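Long-range contacts in FMN-dependent NADH:quinone oxidoreductase 1 (Bacillus anthracis, PDB 3U7I), which probably uses FMN and NADH to reduce electrophilic quinones, protecting against thiol-specific stress, and to cleave the azo bond of aromatic azo compounds: residues C[5-10]-C[95-100]; C[9-14]-C[44-49]; C[36-41]-C[212-217]; C[141-146]-C[179-184]. All blocks are in the same frame, centred on the assembly; numbering follows the deposited sequence. Where two conformers were deposited one is given.

Contact 1 (C[5-10]-C[95-100])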
loop_
_atom_site.group_PDB
_atom_site.type_symbol
_atom_site.label_atom_id
_atom_site.label_comp_id
_atom_site.label_asym_id
_atom_site.label_seq_id
_atom_site.Cartn_x
_atom_site.Cartn_y
_atom_site.Cartn_z
ATOM N N ASN C 5 12.546 -5.435 -26.431
ATOM C CA ASN C 5 13.681 -4.598 -26.029
ATOM C C ASN C 5 13.192 -3.241 -25.535
ATOM O O ASN C 5 13.443 -2.210 -26.165
ATOM C CB ASN C 5 14.635 -4.400 -27.202
ATOM C CG ASN C 5 15.477 -5.618 -27.473
ATOM O OD1 ASN C 5 16.082 -6.174 -26.564
ATOM N ND2 ASN C 5 15.517 -6.046 -28.723
ATOM N N LYS C 6 12.492 -3.250 -24.407
ATOM C CA LYS C 6 11.757 -2.089 -23.956
ATOM C C LYS C 6 11.916 -1.916 -22.459
ATOM O O LYS C 6 11.771 -2.886 -21.714
ATOM C CB LYS C 6 10.268 -2.256 -24.288
ATOM C CG LYS C 6 9.428 -1.040 -23.885
ATOM C CD LYS C 6 7.935 -1.329 -23.884
ATOM C CE LYS C 6 7.411 -1.642 -25.272
ATOM N NZ LYS C 6 5.922 -1.513 -25.307
ATOM N N THR C 7 12.204 -0.688 -22.026
ATOM C CA THR C 7 12.270 -0.348 -20.607
ATOM C C THR C 7 11.028 0.437 -20.235
ATOM O O THR C 7 10.597 1.310 -20.980
ATOM C CB THR C 7 13.512 0.513 -20.304
ATOM O OG1 THR C 7 14.684 -0.178 -20.740
ATOM C CG2 THR C 7 13.638 0.809 -18.806
ATOM N N LEU C 8 10.449 0.131 -19.086
ATOM C CA LEU C 8 9.263 0.852 -18.654
ATOM C C LEU C 8 9.521 1.586 -17.341
ATOM O O LEU C 8 9.905 0.979 -16.341
ATOM C CB LEU C 8 8.060 -0.099 -18.526
ATOM C CG LEU C 8 6.735 0.441 -17.968
ATOM C CD1 LEU C 8 6.133 1.526 -18.864
ATOM C CD2 LEU C 8 5.737 -0.698 -17.733
ATOM N N ILE C 9 9.322 2.898 -17.367
ATOM C CA ILE C 9 9.416 3.719 -16.164
ATOM C C ILE C 9 8.054 3.740 -15.476
ATOM O O ILE C 9 7.052 4.142 -16.078
ATOM C CB ILE C 9 9.833 5.191 -16.478
ATOM C CG1 ILE C 9 10.930 5.249 -17.553
ATOM C CG2 ILE C 9 10.240 5.926 -15.185
ATOM C CD1 ILE C 9 12.155 4.429 -17.223
ATOM N N ILE C 10 8.028 3.288 -14.225
ATOM C CA ILE C 10 6.838 3.383 -13.386
ATOM C C ILE C 10 7.085 4.452 -12.324
ATOM O O ILE C 10 7.750 4.207 -11.312
ATOM C CB ILE C 10 6.495 2.042 -12.718
ATOM C CG1 ILE C 10 6.316 0.949 -13.773
ATOM C CG2 ILE C 10 5.249 2.185 -11.837
ATOM C CD1 ILE C 10 6.682 -0.444 -13.274
ATOM N N ALA C 95 7.578 -5.045 -21.478
ATOM C CA ALA C 95 8.885 -4.578 -21.009
ATOM C C ALA C 95 9.714 -5.697 -20.362
ATOM O O ALA C 95 9.172 -6.552 -19.661
ATOM C CB ALA C 95 8.691 -3.436 -20.010
ATOM N N ASN C 96 11.029 -5.692 -20.582
ATOM C CA ASN C 96 11.882 -6.635 -19.857
ATOM C C ASN C 96 12.798 -5.950 -18.841
ATOM O O ASN C 96 13.573 -6.611 -18.145
ATOM C CB ASN C 96 12.670 -7.557 -20.799
ATOM C CG ASN C 96 13.856 -6.876 -21.418
ATOM O OD1 ASN C 96 13.757 -5.745 -21.881
ATOM N ND2 ASN C 96 14.999 -7.556 -21.420
ATOM N N THR C 97 12.688 -4.624 -18.758
ATOM C CA THR C 97 13.401 -3.825 -17.761
ATOM C C THR C 97 12.420 -2.825 -17.138
ATOM O O THR C 97 11.717 -2.099 -17.855
ATOM C CB THR C 97 14.627 -3.080 -18.378
ATOM O OG1 THR C 97 15.535 -4.025 -18.965
ATOM C CG2 THR C 97 15.360 -2.250 -17.319
ATOM N N TYR C 98 12.353 -2.805 -15.808
ATOM C CA TYR C 98 11.408 -1.943 -15.103
ATOM C C TYR C 98 12.159 -0.983 -14.199
ATOM O O TYR C 98 13.130 -1.373 -13.548
ATOM C CB TYR C 98 10.440 -2.772 -14.248
ATOM C CG TYR C 98 9.665 -3.813 -15.028
ATOM C CD1 TYR C 98 8.528 -3.458 -15.762
ATOM C CD2 TYR C 98 10.067 -5.150 -15.035
ATOM C CE1 TYR C 98 7.817 -4.407 -16.489
ATOM C CE2 TYR C 98 9.367 -6.106 -15.754
ATOM C CZ TYR C 98 8.237 -5.731 -16.482
ATOM O OH TYR C 98 7.526 -6.678 -17.202
ATOM N N VAL C 99 11.720 0.273 -14.158
ATOM C CA VAL C 99 12.277 1.230 -13.195
ATOM C C VAL C 99 11.160 1.874 -12.373
ATOM O O VAL C 99 10.335 2.615 -12.915
ATOM C CB VAL C 99 13.150 2.329 -13.873
ATOM C CG1 VAL C 99 13.753 3.271 -12.814
ATOM C CG2 VAL C 99 14.259 1.694 -14.712
ATOM N N ILE C 100 11.135 1.585 -11.073
ATOM C CA ILE C 100 10.153 2.182 -10.168
ATOM C C ILE C 100 10.747 3.359 -9.390
ATOM O O ILE C 100 11.781 3.229 -8.734
ATOM C CB ILE C 100 9.560 1.136 -9.178
ATOM C CG1 ILE C 100 8.744 0.088 -9.943
ATOM C CG2 ILE C 100 8.721 1.836 -8.084
ATOM C CD1 ILE C 100 8.105 -0.988 -9.072
#

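Contact 2 (C[9-14]-C[44-49])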
loop_
_atom_site.group_PDB
_atom_site.type_symbol
_atom_site.label_atom_id
_atom_site.label_comp_id
_atom_site.label_asym_id
_atom_site.label_seq_id
_atom_site.Cartn_x
_atom_site.Cartn_y
_atom_site.Cartn_z
ATOM N N ILE C 9 9.322 2.898 -17.367
ATOM C CA ILE C 9 9.416 3.719 -16.164
ATOM C C ILE C 9 8.054 3.740 -15.476
ATOM O O ILE C 9 7.052 4.142 -16.078
ATOM C CB ILE C 9 9.833 5.191 -16.478
ATOM C CG1 ILE C 9 10.930 5.249 -17.553
ATOM C CG2 ILE C 9 10.240 5.926 -15.185
ATOM C CD1 ILE C 9 12.155 4.429 -17.223
ATOM N N ILE C 10 8.028 3.288 -14.225
ATOM C CA ILE C 10 6.838 3.383 -13.386
ATOM C C ILE C 10 7.085 4.452 -12.324
ATOM O O ILE C 10 7.750 4.207 -11.312
ATOM C CB ILE C 10 6.495 2.042 -12.718
ATOM C CG1 ILE C 10 6.316 0.949 -13.773
ATOM C CG2 ILE C 10 5.249 2.185 -11.837
ATOM C CD1 ILE C 10 6.682 -0.444 -13.274
ATOM N N ASN C 11 6.577 5.650 -12.593
ATOM C CA ASN C 11 6.794 6.800 -11.728
ATOM C C ASN C 11 5.696 6.925 -10.663
ATOM O O ASN C 11 4.569 7.325 -10.965
ATOM C CB ASN C 11 6.877 8.066 -12.580
ATOM C CG ASN C 11 7.055 9.321 -11.752
ATOM O OD1 ASN C 11 7.183 9.267 -10.523
ATOM N ND2 ASN C 11 7.081 10.469 -12.430
ATOM N N ALA C 12 6.029 6.587 -9.422
ATOM C CA ALA C 12 5.032 6.589 -8.343
ATOM C C ALA C 12 5.059 7.867 -7.478
ATOM O O ALA C 12 4.547 7.880 -6.353
ATOM C CB ALA C 12 5.191 5.345 -7.470
ATOM N N HIS C 13 5.654 8.936 -8.002
ATOM C CA HIS C 13 5.768 10.183 -7.254
ATOM C C HIS C 13 4.562 11.093 -7.494
ATOM O O HIS C 13 4.267 11.431 -8.625
ATOM C CB HIS C 13 7.053 10.925 -7.631
ATOM C CG HIS C 13 7.561 11.822 -6.545
ATOM N ND1 HIS C 13 6.810 12.853 -6.022
ATOM C CD2 HIS C 13 8.733 11.829 -5.867
ATOM C CE1 HIS C 13 7.500 13.463 -5.074
ATOM N NE2 HIS C 13 8.670 12.862 -4.959
ATOM N N PRO C 14 3.863 11.492 -6.416
ATOM C CA PRO C 14 2.711 12.393 -6.549
ATOM C C PRO C 14 3.014 13.702 -7.309
ATOM O O PRO C 14 2.107 14.290 -7.901
ATOM C CB PRO C 14 2.338 12.694 -5.086
ATOM C CG PRO C 14 2.786 11.468 -4.334
ATOM C CD PRO C 14 4.053 11.020 -5.032
ATOM N N ILE C 44 11.854 3.098 -24.749
ATOM C CA ILE C 44 11.474 3.397 -23.372
ATOM C C ILE C 44 10.080 4.011 -23.300
ATOM O O ILE C 44 9.741 4.901 -24.085
ATOM C CB ILE C 44 12.488 4.361 -22.709
ATOM C CG1 ILE C 44 13.905 3.768 -22.755
ATOM C CG2 ILE C 44 12.049 4.704 -21.294
ATOM C CD1 ILE C 44 14.983 4.692 -22.204
ATOM N N GLU C 45 9.276 3.520 -22.363
ATOM C CA GLU C 45 7.968 4.101 -22.090
ATOM C C GLU C 45 7.894 4.470 -20.616
ATOM O O GLU C 45 8.658 3.944 -19.804
ATOM C CB GLU C 45 6.851 3.118 -22.454
ATOM C CG GLU C 45 6.874 2.699 -23.906
ATOM C CD GLU C 45 5.785 1.712 -24.247
ATOM O OE1 GLU C 45 4.944 1.417 -23.365
ATOM O OE2 GLU C 45 5.769 1.238 -25.406
ATOM N N GLN C 46 6.988 5.380 -20.275
ATOM C CA GLN C 46 6.806 5.797 -18.886
ATOM C C GLN C 46 5.331 5.977 -18.549
ATOM O O GLN C 46 4.582 6.616 -19.293
ATOM C CB GLN C 46 7.558 7.103 -18.603
ATOM C CG GLN C 46 7.303 7.675 -17.204
ATOM C CD GLN C 46 8.342 8.700 -16.801
ATOM O OE1 GLN C 46 9.456 8.707 -17.330
ATOM N NE2 GLN C 46 7.984 9.577 -15.870
ATOM N N ILE C 47 4.921 5.412 -17.422
ATOM C CA ILE C 47 3.576 5.632 -16.912
ATOM C C ILE C 47 3.682 6.445 -15.630
ATOM O O ILE C 47 4.469 6.125 -14.740
ATOM C CB ILE C 47 2.804 4.295 -16.689
ATOM C CG1 ILE C 47 1.380 4.552 -16.173
ATOM C CG2 ILE C 47 3.559 3.366 -15.745
ATOM C CD1 ILE C 47 0.551 3.280 -16.037
ATOM N N ASN C 48 2.913 7.523 -15.560
ATOM C CA ASN C 48 2.919 8.393 -14.394
ATOM C C ASN C 48 1.702 8.079 -13.545
ATOM O O ASN C 48 0.581 8.415 -13.920
ATOM C CB ASN C 48 2.915 9.860 -14.826
ATOM C CG ASN C 48 4.232 10.294 -15.449
ATOM O OD1 ASN C 48 5.310 9.872 -15.025
ATOM N ND2 ASN C 48 4.149 11.146 -16.462
ATOM N N LEU C 49 1.928 7.423 -12.407
ATOM C CA LEU C 49 0.834 6.897 -11.591
ATOM C C LEU C 49 -0.042 7.983 -10.979
ATOM O O LEU C 49 -1.183 7.714 -10.619
ATOM C CB LEU C 49 1.354 5.965 -10.491
ATOM C CG LEU C 49 2.211 4.785 -10.965
ATOM C CD1 LEU C 49 2.511 3.820 -9.812
ATOM C CD2 LEU C 49 1.536 4.059 -12.113
#

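Contact 3 (C[36-41]-C[212-217])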
loop_
_atom_site.group_PDB
_atom_site.type_symbol
_atom_site.label_atom_id
_atom_site.label_comp_id
_atom_site.label_asym_id
_atom_site.label_seq_id
_atom_site.Cartn_x
_atom_site.Cartn_y
_atom_site.Cartn_z
ATOM N N GLU C 36 22.764 6.722 -22.593
ATOM C CA GLU C 36 24.087 6.709 -23.229
ATOM C C GLU C 36 24.576 5.302 -23.531
ATOM O O GLU C 36 25.398 5.104 -24.428
ATOM C CB GLU C 36 25.130 7.347 -22.316
ATOM C CG GLU C 36 25.046 8.845 -22.169
ATOM C CD GLU C 36 26.004 9.356 -21.109
ATOM O OE1 GLU C 36 27.018 8.669 -20.842
ATOM O OE2 GLU C 36 25.733 10.436 -20.536
ATOM N N LEU C 37 24.101 4.332 -22.758
ATOM C CA LEU C 37 24.646 2.977 -22.816
ATOM C C LEU C 37 23.767 1.956 -23.560
ATOM O O LEU C 37 24.281 0.975 -24.098
ATOM C CB LEU C 37 24.971 2.475 -21.401
ATOM C CG LEU C 37 25.975 3.303 -20.595
ATOM C CD1 LEU C 37 25.976 2.842 -19.147
ATOM C CD2 LEU C 37 27.371 3.231 -21.196
ATOM N N ILE C 38 22.453 2.190 -23.589
ATOM C CA ILE C 38 21.529 1.249 -24.230
ATOM C C ILE C 38 21.807 1.101 -25.728
ATOM O O ILE C 38 22.211 2.058 -26.397
ATOM C CB ILE C 38 20.015 1.602 -23.999
ATOM C CG1 ILE C 38 19.654 2.979 -24.559
ATOM C CG2 ILE C 38 19.638 1.517 -22.521
ATOM C CD1 ILE C 38 18.232 3.375 -24.242
ATOM N N SER C 39 21.598 -0.108 -26.240
ATOM C CA SER C 39 21.707 -0.374 -27.671
ATOM C C SER C 39 20.583 0.344 -28.415
ATOM O O SER C 39 19.585 0.743 -27.813
ATOM C CB SER C 39 21.652 -1.879 -27.942
ATOM O OG SER C 39 22.796 -2.527 -27.408
ATOM N N ASN C 40 20.752 0.513 -29.723
ATOM C CA ASN C 40 19.784 1.256 -30.526
ATOM C C ASN C 40 18.433 0.533 -30.657
ATOM O O ASN C 40 17.441 1.120 -31.089
ATOM C CB ASN C 40 20.368 1.607 -31.903
ATOM C CG ASN C 40 20.819 0.378 -32.685
ATOM O OD1 ASN C 40 21.357 -0.576 -32.119
ATOM N ND2 ASN C 40 20.607 0.402 -33.996
ATOM N N ASN C 41 18.395 -0.739 -30.271
ATOM C CA ASN C 41 17.146 -1.492 -30.347
ATOM C C ASN C 41 16.211 -1.238 -29.168
ATOM O O ASN C 41 15.044 -1.648 -29.187
ATOM C CB ASN C 41 17.408 -2.993 -30.517
ATOM C CG ASN C 41 18.138 -3.609 -29.337
ATOM O OD1 ASN C 41 18.243 -3.017 -28.258
ATOM N ND2 ASN C 41 18.639 -4.822 -29.538
ATOM N N ARG C 212 25.193 -1.689 -15.523
ATOM C CA ARG C 212 24.759 -3.064 -15.336
ATOM C C ARG C 212 23.594 -3.401 -16.267
ATOM O O ARG C 212 23.671 -4.356 -17.049
ATOM C CB ARG C 212 24.371 -3.320 -13.872
ATOM C CG ARG C 212 24.011 -4.779 -13.570
ATOM C CD ARG C 212 23.740 -5.013 -12.087
ATOM N NE ARG C 212 22.568 -4.284 -11.622
ATOM C CZ ARG C 212 21.312 -4.687 -11.801
ATOM N NH1 ARG C 212 21.055 -5.816 -12.452
ATOM N NH2 ARG C 212 20.311 -3.952 -11.337
ATOM N N LEU C 213 22.526 -2.608 -16.195
ATOM C CA LEU C 213 21.320 -2.895 -16.971
ATOM C C LEU C 213 21.563 -2.838 -18.480
ATOM O O LEU C 213 20.970 -3.606 -19.232
ATOM C CB LEU C 213 20.160 -1.975 -16.562
ATOM C CG LEU C 213 19.517 -2.211 -15.184
ATOM C CD1 LEU C 213 18.571 -1.071 -14.819
ATOM C CD2 LEU C 213 18.796 -3.560 -15.122
ATOM N N ALA C 214 22.439 -1.933 -18.908
ATOM C CA ALA C 214 22.781 -1.788 -20.323
ATOM C C ALA C 214 23.867 -2.776 -20.714
ATOM O O ALA C 214 24.147 -2.972 -21.901
ATOM C CB ALA C 214 23.234 -0.372 -20.617
ATOM N N ASN C 215 24.469 -3.394 -19.701
ATOM C CA ASN C 215 25.525 -4.378 -19.895
ATOM C C ASN C 215 26.770 -3.777 -20.544
ATOM O O ASN C 215 27.451 -4.432 -21.341
ATOM C CB ASN C 215 25.019 -5.567 -20.707
ATOM C CG ASN C 215 25.929 -6.771 -20.598
ATOM O OD1 ASN C 215 26.674 -6.913 -19.628
ATOM N ND2 ASN C 215 25.876 -7.648 -21.594
ATOM N N LYS C 216 27.053 -2.524 -20.193
ATOM C CA LYS C 216 28.235 -1.816 -20.684
ATOM C C LYS C 216 29.145 -1.428 -19.514
ATOM O O LYS C 216 28.708 -1.353 -18.361
ATOM C CB LYS C 216 27.830 -0.547 -21.448
ATOM C CG LYS C 216 26.874 -0.763 -22.609
ATOM C CD LYS C 216 27.602 -1.145 -23.883
ATOM C CE LYS C 216 26.628 -1.327 -25.048
ATOM N NZ LYS C 216 25.892 -0.077 -25.413
ATOM N N TYR C 217 30.414 -1.186 -19.814
ATOM C CA TYR C 217 31.326 -0.652 -18.827
ATOM C C TYR C 217 31.890 0.646 -19.389
ATOM O O TYR C 217 32.389 0.678 -20.513
ATOM C CB TYR C 217 32.448 -1.653 -18.519
ATOM C CG TYR C 217 33.247 -1.300 -17.277
ATOM C CD1 TYR C 217 32.943 -1.867 -16.044
ATOM C CD2 TYR C 217 34.290 -0.382 -17.335
ATOM C CE1 TYR C 217 33.660 -1.538 -14.911
ATOM C CE2 TYR C 217 35.010 -0.042 -16.204
ATOM C CZ TYR C 217 34.693 -0.626 -14.996
ATOM O OH TYR C 217 35.413 -0.295 -13.870
HETATM O O HOH W 1 26.554 3.003 -26.051
#

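Contact 4 (C[141-146]-C[179-184])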
loop_
_atom_site.group_PDB
_atom_site.type_symbol
_atom_site.label_atom_id
_atom_site.label_comp_id
_atom_site.label_asym_id
_atom_site.label_seq_id
_atom_site.Cartn_x
_atom_site.Cartn_y
_atom_site.Cartn_z
ATOM N N GLY C 141 13.888 -13.691 -17.280
ATOM C CA GLY C 141 15.078 -12.858 -17.167
ATOM C C GLY C 141 14.864 -11.345 -17.208
ATOM O O GLY C 141 15.757 -10.589 -17.609
ATOM N N ARG C 142 13.687 -10.895 -16.787
ATOM C CA ARG C 142 13.417 -9.469 -16.725
ATOM C C ARG C 142 14.159 -8.850 -15.547
ATOM O O ARG C 142 14.599 -9.558 -14.642
ATOM C CB ARG C 142 11.909 -9.207 -16.625
ATOM C CG ARG C 142 11.117 -9.912 -17.712
ATOM C CD ARG C 142 9.617 -9.701 -17.596
ATOM N NE ARG C 142 8.933 -10.539 -18.575
ATOM C CZ ARG C 142 7.962 -10.139 -19.396
ATOM N NH1 ARG C 142 7.433 -11.012 -20.246
ATOM N NH2 ARG C 142 7.517 -8.889 -19.369
ATOM N N ARG C 143 14.295 -7.527 -15.564
ATOM C CA ARG C 143 15.065 -6.829 -14.538
ATOM C C ARG C 143 14.275 -5.677 -13.925
ATOM O O ARG C 143 13.488 -5.010 -14.595
ATOM C CB ARG C 143 16.389 -6.298 -15.097
ATOM C CG ARG C 143 17.260 -7.326 -15.777
ATOM C CD ARG C 143 17.013 -7.374 -17.296
ATOM N NE ARG C 143 17.186 -6.065 -17.929
ATOM C CZ ARG C 143 18.346 -5.595 -18.384
ATOM N NH1 ARG C 143 19.455 -6.322 -18.280
ATOM N NH2 ARG C 143 18.400 -4.390 -18.943
HETATM N N MSE C 144 14.513 -5.432 -12.645
HETATM C CA MSE C 144 13.819 -4.364 -11.939
HETATM C C MSE C 144 14.797 -3.527 -11.122
HETATM O O MSE C 144 15.660 -4.058 -10.419
HETATM C CB MSE C 144 12.713 -4.930 -11.034
HETATM C CG MSE C 144 12.222 -3.965 -9.946
HETATM SE SE MSE C 144 11.044 -2.492 -10.532
HETATM C CE MSE C 144 9.508 -3.539 -11.144
ATOM N N LEU C 145 14.654 -2.210 -11.237
ATOM C CA LEU C 145 15.410 -1.258 -10.431
ATOM C C LEU C 145 14.419 -0.364 -9.710
ATOM O O LEU C 145 13.518 0.203 -10.328
ATOM C CB LEU C 145 16.339 -0.412 -11.299
ATOM C CG LEU C 145 17.109 0.694 -10.571
ATOM C CD1 LEU C 145 18.212 0.109 -9.682
ATOM C CD2 LEU C 145 17.687 1.688 -11.578
ATOM N N VAL C 146 14.571 -0.245 -8.396
ATOM C CA VAL C 146 13.716 0.643 -7.619
ATOM C C VAL C 146 14.536 1.838 -7.138
ATOM O O VAL C 146 15.624 1.661 -6.587
ATOM C CB VAL C 146 13.102 -0.092 -6.408
ATOM C CG1 VAL C 146 12.301 0.879 -5.543
ATOM C CG2 VAL C 146 12.232 -1.244 -6.872
ATOM N N ILE C 179 10.344 -12.088 -11.620
ATOM C CA ILE C 179 11.374 -11.069 -11.803
ATOM C C ILE C 179 12.330 -11.123 -10.605
ATOM O O ILE C 179 12.045 -10.597 -9.523
ATOM C CB ILE C 179 10.746 -9.657 -12.036
ATOM C CG1 ILE C 179 9.732 -9.715 -13.193
ATOM C CG2 ILE C 179 11.828 -8.611 -12.279
ATOM C CD1 ILE C 179 8.801 -8.533 -13.278
ATOM N N GLU C 180 13.454 -11.797 -10.805
ATOM C CA GLU C 180 14.365 -12.112 -9.719
ATOM C C GLU C 180 15.600 -11.225 -9.705
ATOM O O GLU C 180 16.311 -11.160 -8.700
ATOM C CB GLU C 180 14.763 -13.582 -9.792
ATOM C CG GLU C 180 13.572 -14.513 -9.688
ATOM C CD GLU C 180 13.970 -15.964 -9.586
ATOM O OE1 GLU C 180 15.036 -16.330 -10.133
ATOM O OE2 GLU C 180 13.216 -16.736 -8.956
ATOM N N ASP C 181 15.849 -10.546 -10.823
ATOM C CA ASP C 181 16.930 -9.564 -10.912
ATOM C C ASP C 181 16.425 -8.218 -10.389
ATOM O O ASP C 181 15.806 -7.442 -11.117
ATOM C CB ASP C 181 17.421 -9.436 -12.358
ATOM C CG ASP C 181 18.704 -8.614 -12.481
ATOM O OD1 ASP C 181 18.965 -7.738 -11.631
ATOM O OD2 ASP C 181 19.452 -8.844 -13.450
ATOM N N TYR C 182 16.680 -7.965 -9.109
ATOM C CA TYR C 182 16.125 -6.810 -8.409
ATOM C C TYR C 182 17.232 -6.007 -7.726
ATOM O O TYR C 182 18.118 -6.567 -7.080
ATOM C CB TYR C 182 15.112 -7.293 -7.368
ATOM C CG TYR C 182 14.511 -6.223 -6.483
ATOM C CD1 TYR C 182 13.224 -5.771 -6.702
ATOM C CD2 TYR C 182 15.216 -5.690 -5.412
ATOM C CE1 TYR C 182 12.653 -4.810 -5.897
ATOM C CE2 TYR C 182 14.650 -4.722 -4.598
ATOM C CZ TYR C 182 13.358 -4.284 -4.852
ATOM O OH TYR C 182 12.764 -3.322 -4.053
ATOM N N GLN C 183 17.185 -4.690 -7.896
ATOM C CA GLN C 183 18.056 -3.794 -7.160
ATOM C C GLN C 183 17.242 -2.618 -6.667
ATOM O O GLN C 183 16.375 -2.108 -7.374
ATOM C CB GLN C 183 19.198 -3.273 -8.024
ATOM C CG GLN C 183 19.969 -2.136 -7.351
ATOM C CD GLN C 183 21.220 -1.740 -8.092
ATOM O OE1 GLN C 183 21.379 -2.042 -9.279
ATOM N NE2 GLN C 183 22.134 -1.068 -7.391
ATOM N N ILE C 184 17.509 -2.202 -5.439
ATOM C CA ILE C 184 16.978 -0.942 -4.948
ATOM C C ILE C 184 18.112 0.043 -4.626
ATOM O O ILE C 184 19.091 -0.294 -3.942
ATOM C CB ILE C 184 16.031 -1.128 -3.736
ATOM C CG1 ILE C 184 15.544 0.237 -3.247
ATOM C CG2 ILE C 184 16.720 -1.926 -2.621
ATOM C CD1 ILE C 184 14.360 0.183 -2.318
HETATM O O HOH W 2 14.804 -11.978 -13.376
HETATM O O HOH W 3 18.003 -4.951 -11.446
#

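Contact 1 (C[5-10]-C[95-100])
Ala95 enters beside strand 6-10 with its CB 3.7 Å from CB of Leu8, a close methyl-to-methylene contact. At Asn96 the backbone N donates to Lys6 O (3.1 Å), a bond more bent than those that follow. Thr97 then pairs in parallel with Thr7. Its O receives Leu8 N at 2.8 Å, and on the face they share with Ile9 and Val99, CG2 of Thr97 meets CG2 of Thr7 at 3.8 Å. Both threonine hydroxyls turn to other partners, Thr7 OG1 to Glu42 and Tyr34, Thr97 OG1 to Arg143. Tyr98 leaves by the face that Leu8 and Ile10 use. Its CD1 lies obliquely 4.3 Å from CD1 of Ile10, while its OH reaches Phe92 O. Val99 turns both its N and its O to strand 6-10: N donates to Leu8 O (2.9 Å) and O accepts from Ile10 N (2.7 Å). Ile100 closes the row, CG1 lying 4.0 Å from Ile10 CD1, the two chains side by side. Strand 97-103 is the middle of the parallel flavodoxin-like sheet and 6-11 its neighbour, with 43-48 beyond 6-11, 143-149 beyond 97-103, and helix 111-120 packed over Leu8, Ile10 and Ile100 through Tyr116 and Leu113.

Contact 2 (C[9-14]-C[44-49])
Asn11 and Asn48, paired in parallel strands, project from one face, where OD1 of Asn48 takes two amide donors. Gln46 NE2 approaches it at 2.8 Å in the carbonyl plane, on a lone pair, whereas Asn11 ND2 comes from above that plane at 3.2 Å, more bent, the two asparagine amides being 86° apart. With CG anti to the backbone N (chi1 178°), Asn11 extends its amide so that OD1 accepts His13 N, an Asx turn closing the strand, while ND2 also donates to Val16 O. Along the backbone, Ile9 N gives to Glu45 O (2.7 Å), Ile47 N to Ile9 O (2.8 Å), Asn11 N to Ile47 O (3.0 Å) and Leu49 N to Asn11 O (3.0 Å). Glu45 turns its carboxylate away, to Lys6 and Gln91. The extended Gln46 chain lies across Ile9, its CG 3.6 Å from Ile9 CB, and on the other face Leu49 CD1 meets Ile10 CG2 at 3.8 Å. This is the strand pair of a beta-alpha-beta unit with helix 22-37. The shared acceptor and the Asx turn tie down the strand's C-terminal end, ahead of the predicted FMN-binding residues Ser21 to Ser23.

Contact 3 (C[36-41]-C[212-217])
The side chains of Leu37 and Lys216 run antiparallel alongside one another, with Ala214 closing in beside them. The CB of Leu37 sits only 3.4 Å from the Ala214 methyl, tighter than usual carbon contact, and farther out its CD2 meets CB of Lys216 at 3.8 Å. The lysine CG stands beside its own backbone N (chi1 -56°), and bends at chi2 and chi4 fold the chain back over the carbonyl of Leu37. Its CG lies 3.9 Å from Leu37 CB and its CE is 3.4 Å from Leu37 O. NZ is modelled 2.3 Å from the same oxygen, a separation so short that the ammonium position is doubtful in detail. A water that donates to Glu36 O lies near NZ too, in a weak bond. Ile38 adds a loose touch, CG2 being 4.5 Å from Ala214 CB. On the facing side helix 195-214 ends in a Schellman motif at Asn215, whose positive phi turns the chain so that Lys216 can reach across. The end of helix 195-214 thus meets the weakly bonded end of helix 22-37 at the surface; if the ammonium lies about where it is modelled, the Leu37 carbonyl, and through the weak water bond that of Glu36, would probably help to accommodate its charge.

Contact 4 (C[141-146]-C[179-184])
Met144, a selenomethionine, packs against Ile179 and Tyr182 where the last two strands of the parallel flavodoxin-like sheet run side by side. One of its two deposited conformers is described. Its CB meets Ile179 CG2 at 4.0 Å. With CG anti to the backbone N (chi1 162°), the chain runs alongside the tyrosine, and CG lies 3.8 Å from Tyr182 CD1, obliquely to the ring. Bends at chi2 and chi3 then carry SE and CE away from strand 181-184, toward Tyr98 and Ile100 of the neighbouring strand 97-103. Val146 meets the same tyrosine farther along: its CG2 is 3.7 Å from Tyr182 CE1, and the phenol OH goes on to His167 ND1. On the reverse face Leu145 CD1 touches Gln183 CG at 3.7 Å, while Gln183 OE1 is held by Arg212. Arg143 and Asp181 point the same way there without joining their charges; Arg143 donates to Thr97 and Leu213 O, and Asp181 forms a salt bridge with Arg212. The backbones are stitched by Met144 N to Asp181 O (2.8 Å), Gln183 N to Met144 O (3.0 Å) and Val146 N to Gln183 O (2.8 Å). Ahead of the strands one water spans the gap, donating to Arg142 O and accepting from Glu180 N at 2.9 Å.

In the fold
Contacts 1, 2 and 4 join neighbouring strands of one five-stranded parallel sheet, ordered 43-48, 6-11, 97-103, 143-149, 181-187. Contacts 1 and 2 share Ile9 and Ile10, and Lys6 NZ binds Glu45 OE2 at 2.8 Å between them. Contact 4 continues the sheet from contact 1 through Tyr98 N and Arg143 O, 2.8 Å apart. Contact 3 lies at the periphery, its centre about 16 Å from that of contact 4, yet Arg212 NH1 forms a salt bridge with Asp181 OD1 (3.0 Å). Contact 2 lies nearest the predicted FMN site: His13 touches Ser23, and the Asn11 side chain is about 6 Å from that of Ser23, against about 9 Å for Ile100 of contact 1 and Val146 of contact 4.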